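Local coordinates for protein IclR transcriptional regulator (Thermotoga maritima, PDB 1MKM) that probably binds DNA as a winged helix-turn-helix transcription factor of the IclR family, likely acting as a repressor, and carries a zinc site, at residues 197-205 / 229-237. Numbering follows the deposited sequence.
Sequences IMCVGVPIF and IEEYSDVLK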
ATOM      1  N   ILE B 197      17.537   1.059  25.665  1.00 59.42           N
ATOM      2  CA  ILE B 197      17.847  -0.272  25.135  1.00 53.21           C
ATOM      3  C   ILE B 197      18.868  -1.065  25.969  1.00 61.06           C
ATOM      4  O   ILE B 197      19.886  -0.523  26.404  1.00 65.40           O
ATOM      5  CB  ILE B 197      18.411  -0.177  23.662  1.00 45.67           C
ATOM      6  CG1 ILE B 197      17.289  -0.273  22.610  1.00 52.80           C
ATOM      7  CG2 ILE B 197      19.376  -1.309  23.401  1.00 41.85           C
ATOM      8  CD1 ILE B 197      16.228   0.755  22.717  1.00 58.90           C
ATOM      9  N   MET B 198      18.595  -2.354  26.170  1.00 50.16           N
ATOM     10  CA  MET B 198      19.502  -3.249  26.885  1.00 50.05           C
ATOM     11  C   MET B 198      19.689  -4.462  25.981  1.00 44.58           C
ATOM     12  O   MET B 198      18.837  -4.739  25.148  1.00 49.89           O
ATOM     13  CB  MET B 198      18.911  -3.685  28.229  1.00 57.35           C
ATOM     14  CG  MET B 198      18.935  -2.602  29.294  1.00 59.36           C
ATOM     15  SD  MET B 198      18.097  -3.084  30.816  1.00 65.80           S
ATOM     16  CE  MET B 198      18.961  -4.599  31.215  1.00 47.94           C
ATOM     17  N   CYS B 199      20.788  -5.189  26.141  1.00 54.40           N
ATOM     18  CA  CYS B 199      21.042  -6.350  25.294  1.00 52.17           C
ATOM     19  C   CYS B 199      21.710  -7.479  26.065  1.00 59.56           C
ATOM     20  O   CYS B 199      22.145  -7.301  27.197  1.00 61.59           O
ATOM     21  CB  CYS B 199      21.963  -5.954  24.134  1.00 50.08           C
ATOM     22  SG  CYS B 199      21.603  -4.348  23.379  1.00 58.22           S
ATOM     23  N   VAL B 200      21.782  -8.645  25.439  1.00 56.25           N
ATOM     24  CA  VAL B 200      22.451  -9.793  26.018  1.00 57.99           C
ATOM     25  C   VAL B 200      23.223 -10.399  24.852  1.00 55.21           C
ATOM     26  O   VAL B 200      22.659 -10.603  23.779  1.00 51.10           O
ATOM     27  CB  VAL B 200      21.453 -10.834  26.587  1.00 53.43           C
ATOM     28  CG1 VAL B 200      22.192 -12.109  26.939  1.00 44.80           C
ATOM     29  CG2 VAL B 200      20.771 -10.279  27.825  1.00 45.97           C
ATOM     30  N   GLY B 201      24.511 -10.667  25.047  1.00 62.54           N
ATOM     31  CA  GLY B 201      25.300 -11.209  23.962  1.00 56.01           C
ATOM     32  C   GLY B 201      26.245 -12.334  24.324  1.00 73.65           C
ATOM     33  O   GLY B 201      26.692 -12.447  25.465  1.00 68.69           O
ATOM     34  N   VAL B 202      26.553 -13.151  23.320  1.00 80.09           N
ATOM     35  CA  VAL B 202      27.441 -14.304  23.438  1.00 82.40           C
ATOM     36  C   VAL B 202      28.341 -14.322  22.193  1.00 85.01           C
ATOM     37  O   VAL B 202      27.919 -13.893  21.117  1.00 88.92           O
ATOM     38  CB  VAL B 202      26.618 -15.613  23.490  1.00 78.04           C
ATOM     39  CG1 VAL B 202      27.531 -16.815  23.593  1.00 87.32           C
ATOM     40  CG2 VAL B 202      25.661 -15.573  24.658  1.00 79.63           C
ATOM     41  N   PRO B 203      29.591 -14.805  22.322  1.00 82.56           N
ATOM     42  CA  PRO B 203      30.523 -14.858  21.184  1.00 80.67           C
ATOM     43  C   PRO B 203      30.322 -16.038  20.236  1.00 74.48           C
ATOM     44  O   PRO B 203      29.514 -16.928  20.485  1.00 84.22           O
ATOM     45  CB  PRO B 203      31.897 -14.925  21.854  1.00 74.73           C
ATOM     46  CG  PRO B 203      31.665 -14.383  23.224  1.00 84.12           C
ATOM     47  CD  PRO B 203      30.329 -14.974  23.582  1.00 83.66           C
ATOM     48  N   ILE B 204      31.081 -16.025  19.149  1.00 77.07           N
ATOM     49  CA  ILE B 204      31.057 -17.079  18.141  1.00 71.93           C
ATOM     50  C   ILE B 204      32.522 -17.327  17.796  1.00 73.00           C
ATOM     51  O   ILE B 204      33.179 -16.445  17.251  1.00 77.91           O
ATOM     52  CB  ILE B 204      30.334 -16.631  16.850  1.00 68.12           C
ATOM     53  CG1 ILE B 204      28.836 -16.433  17.099  1.00 67.29           C
ATOM     54  CG2 ILE B 204      30.542 -17.677  15.761  1.00 70.92           C
ATOM     55  CD1 ILE B 204      28.028 -17.737  17.130  1.00 71.38           C
ATOM     56  N   PHE B 205      33.031 -18.517  18.104  1.00 64.43           N
ATOM     57  CA  PHE B 205      34.432 -18.833  17.830  1.00 62.42           C
ATOM     58  C   PHE B 205      34.656 -19.544  16.491  1.00 73.21           C
ATOM     59  O   PHE B 205      33.751 -20.188  15.937  1.00 57.22           O
ATOM     60  CB  PHE B 205      35.005 -19.672  18.978  1.00 70.35           C
ATOM     61  CG  PHE B 205      34.835 -19.031  20.325  1.00 77.32           C
ATOM     62  CD1 PHE B 205      34.143 -19.686  21.344  1.00 77.59           C
ATOM     63  CD2 PHE B 205      35.324 -17.742  20.565  1.00 74.37           C
ATOM     64  CE1 PHE B 205      33.935 -19.064  22.584  1.00 78.24           C
ATOM     65  CE2 PHE B 205      35.123 -17.113  21.799  1.00 68.91           C
ATOM     66  CZ  PHE B 205      34.428 -17.773  22.809  1.00 68.27           C
ATOM     67  N   ILE B 229      16.815 -12.099  31.246  1.00 65.24           N
ATOM     68  CA  ILE B 229      18.227 -12.181  30.893  1.00 61.95           C
ATOM     69  C   ILE B 229      18.687 -13.632  30.812  1.00 66.95           C
ATOM     70  O   ILE B 229      19.242 -14.055  29.797  1.00 74.40           O
ATOM     71  CB  ILE B 229      19.103 -11.437  31.919  1.00 52.54           C
ATOM     72  CG1 ILE B 229      19.018  -9.934  31.666  1.00 47.04           C
ATOM     73  CG2 ILE B 229      20.529 -11.951  31.860  1.00 42.36           C
ATOM     74  CD1 ILE B 229      19.779  -9.080  32.651  1.00 56.85           C
ATOM     75  N   GLU B 230      18.456 -14.381  31.888  1.00 75.89           N
ATOM     76  CA  GLU B 230      18.829 -15.795  31.955  1.00 78.76           C
ATOM     77  C   GLU B 230      18.265 -16.569  30.769  1.00 73.85           C
ATOM     78  O   GLU B 230      18.926 -17.450  30.215  1.00 64.50           O
ATOM     79  CB  GLU B 230      18.314 -16.419  33.259  1.00 86.17           C
ATOM     80  CG  GLU B 230      19.241 -16.243  34.456  1.00100.62           C
ATOM     81  CD  GLU B 230      20.440 -17.188  34.419  1.00101.99           C
ATOM     82  OE1 GLU B 230      20.232 -18.418  34.500  1.00 97.69           O
ATOM     83  OE2 GLU B 230      21.588 -16.704  34.310  1.00102.82           O
ATOM     84  N   GLU B 231      17.042 -16.223  30.386  1.00 70.60           N
ATOM     85  CA  GLU B 231      16.360 -16.870  29.274  1.00 73.27           C
ATOM     86  C   GLU B 231      16.981 -16.516  27.930  1.00 78.01           C
ATOM     87  O   GLU B 231      17.190 -17.386  27.078  1.00 76.98           O
ATOM     88  CB  GLU B 231      14.886 -16.471  29.275  1.00 60.94           C
ATOM     89  CG  GLU B 231      14.069 -17.133  28.193  1.00 57.82           C
ATOM     90  CD  GLU B 231      12.591 -17.059  28.482  1.00 58.64           C
ATOM     91  OE1 GLU B 231      12.070 -15.933  28.641  1.00 73.60           O
ATOM     92  OE2 GLU B 231      11.952 -18.128  28.559  1.00 71.18           O
ATOM     93  N   TYR B 232      17.267 -15.232  27.739  1.00 77.31           N
ATOM     94  CA  TYR B 232      17.864 -14.771  26.494  1.00 68.43           C
ATOM     95  C   TYR B 232      19.271 -15.357  26.328  1.00 70.78           C
ATOM     96  O   TYR B 232      19.566 -16.009  25.322  1.00 65.29           O
ATOM     97  CB  TYR B 232      17.903 -13.232  26.457  1.00 46.67           C
ATOM     98  CG  TYR B 232      16.535 -12.559  26.491  1.00 50.49           C
ATOM     99  CD1 TYR B 232      15.385 -13.234  26.069  1.00 43.97           C
ATOM    100  CD2 TYR B 232      16.398 -11.215  26.882  1.00 56.68           C
ATOM    101  CE1 TYR B 232      14.134 -12.590  26.028  1.00 47.95           C
ATOM    102  CE2 TYR B 232      15.148 -10.561  26.844  1.00 51.86           C
ATOM    103  CZ  TYR B 232      14.018 -11.263  26.410  1.00 52.54           C
ATOM    104  OH  TYR B 232      12.786 -10.624  26.316  1.00 50.80           O
ATOM    105  N   SER B 233      20.132 -15.149  27.319  1.00 67.35           N
ATOM    106  CA  SER B 233      21.492 -15.676  27.241  1.00 68.02           C
ATOM    107  C   SER B 233      21.491 -17.194  27.051  1.00 65.71           C
ATOM    108  O   SER B 233      22.477 -17.775  26.596  1.00 72.43           O
ATOM    109  CB  SER B 233      22.288 -15.297  28.500  1.00 68.53           C
ATOM    110  OG  SER B 233      21.690 -15.817  29.671  1.00 68.75           O
ATOM    111  N   ASP B 234      20.377 -17.828  27.401  1.00 67.07           N
ATOM    112  CA  ASP B 234      20.229 -19.269  27.265  1.00 63.47           C
ATOM    113  C   ASP B 234      20.110 -19.647  25.791  1.00 65.09           C
ATOM    114  O   ASP B 234      20.909 -20.436  25.277  1.00 66.55           O
ATOM    115  CB  ASP B 234      18.974 -19.746  28.004  1.00 76.58           C
ATOM    116  CG  ASP B 234      19.288 -20.678  29.163  1.00 85.11           C
ATOM    117  OD1 ASP B 234      18.341 -21.316  29.673  1.00 81.43           O
ATOM    118  OD2 ASP B 234      20.469 -20.770  29.567  1.00 80.71           O
ATOM    119  N   VAL B 235      19.102 -19.091  25.118  1.00 59.32           N
ATOM    120  CA  VAL B 235      18.881 -19.374  23.703  1.00 60.94           C
ATOM    121  C   VAL B 235      20.078 -18.868  22.906  1.00 58.00           C
ATOM    122  O   VAL B 235      20.486 -19.473  21.914  1.00 57.27           O
ATOM    123  CB  VAL B 235      17.599 -18.682  23.175  1.00 69.21           C
ATOM    124  CG1 VAL B 235      17.293 -19.152  21.761  1.00 72.05           C
ATOM    125  CG2 VAL B 235      16.431 -18.982  24.092  1.00 79.88           C
ATOM    126  N   LEU B 236      20.640 -17.757  23.363  1.00 58.41           N
ATOM    127  CA  LEU B 236      21.785 -17.149  22.704  1.00 68.86           C
ATOM    128  C   LEU B 236      22.951 -18.127  22.684  1.00 67.05           C
ATOM    129  O   LEU B 236      23.459 -18.489  21.616  1.00 63.16           O
ATOM    130  CB  LEU B 236      22.179 -15.870  23.451  1.00 76.73           C
ATOM    131  CG  LEU B 236      22.553 -14.628  22.637  1.00 74.99           C
ATOM    132  CD1 LEU B 236      21.611 -14.453  21.456  1.00 64.56           C
ATOM    133  CD2 LEU B 236      22.498 -13.417  23.550  1.00 72.16           C
ATOM    134  N   LYS B 237      23.367 -18.566  23.866  1.00 72.15           N
ATOM    135  CA  LYS B 237      24.481 -19.498  23.965  1.00 75.10           C
ATOM    136  C   LYS B 237      24.196 -20.785  23.212  1.00 64.83           C
ATOM    137  O   LYS B 237      25.106 -21.394  22.657  1.00 67.76           O
ATOM    138  CB  LYS B 237      24.797 -19.815  25.430  1.00 81.59           C
ATOM    139  CG  LYS B 237      26.224 -19.459  25.833  1.00 90.41           C
ATOM    140  CD  LYS B 237      27.255 -20.093  24.899  1.00 91.15           C
ATOM    141  CE  LYS B 237      28.671 -19.682  25.287  1.00 95.68           C
ATOM    142  NZ  LYS B 237      29.724 -20.216  24.367  1.00103.31           N
TER
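Ile-229 lies against the start of the patch that Val-200 and Val-202 present to the C-terminal helix 226-246, in the GAF-like effector domain of the IclR family, where this helix packs on one face of the antiparallel sheet. Strand 197-205 and the helix run nearly parallel, at 23° and 7.9 Å between their axes, and no hydrogen bond joins them. On the reverse face of the strand Cys-199, which with Asp-189 belongs to a zinc site seen in this protein, points away from the helix. Ile-229 CG1 meets Val-200 CG2 at 4.2 Å. One turn on, Tyr-232 touches Val-200 through CB, while its ring leads off to an edge-to-face meeting with Phe-224. Ser-233 packs against the same valine: CG1 of Val-200, anti to its backbone N (chi1 170°), lies 3.6 Å from Ser-233 CB. The serine hydroxyl turns back into its own helix and donates to Ile-229 O at 3.0 Å, tilted from the carbonyl plane; that oxygen also accepts the Ser-233 N-H, so two bonds grip it. Leu-236 packs on Val-202, its CB 3.7 Å from Val-202 CG2. At the exposed border Lys-237, its chain bent at chi2 (-53°), crosses Val-202 at roughly a right angle. Replacing Val-202 with an alanine would probably open a gap against Leu-236 and leave the aliphatic chain of Lys-237 without its apolar cover. In that crossing, CD and CE of Lys-237 each lie 3.5 Å from Val-202 CG1.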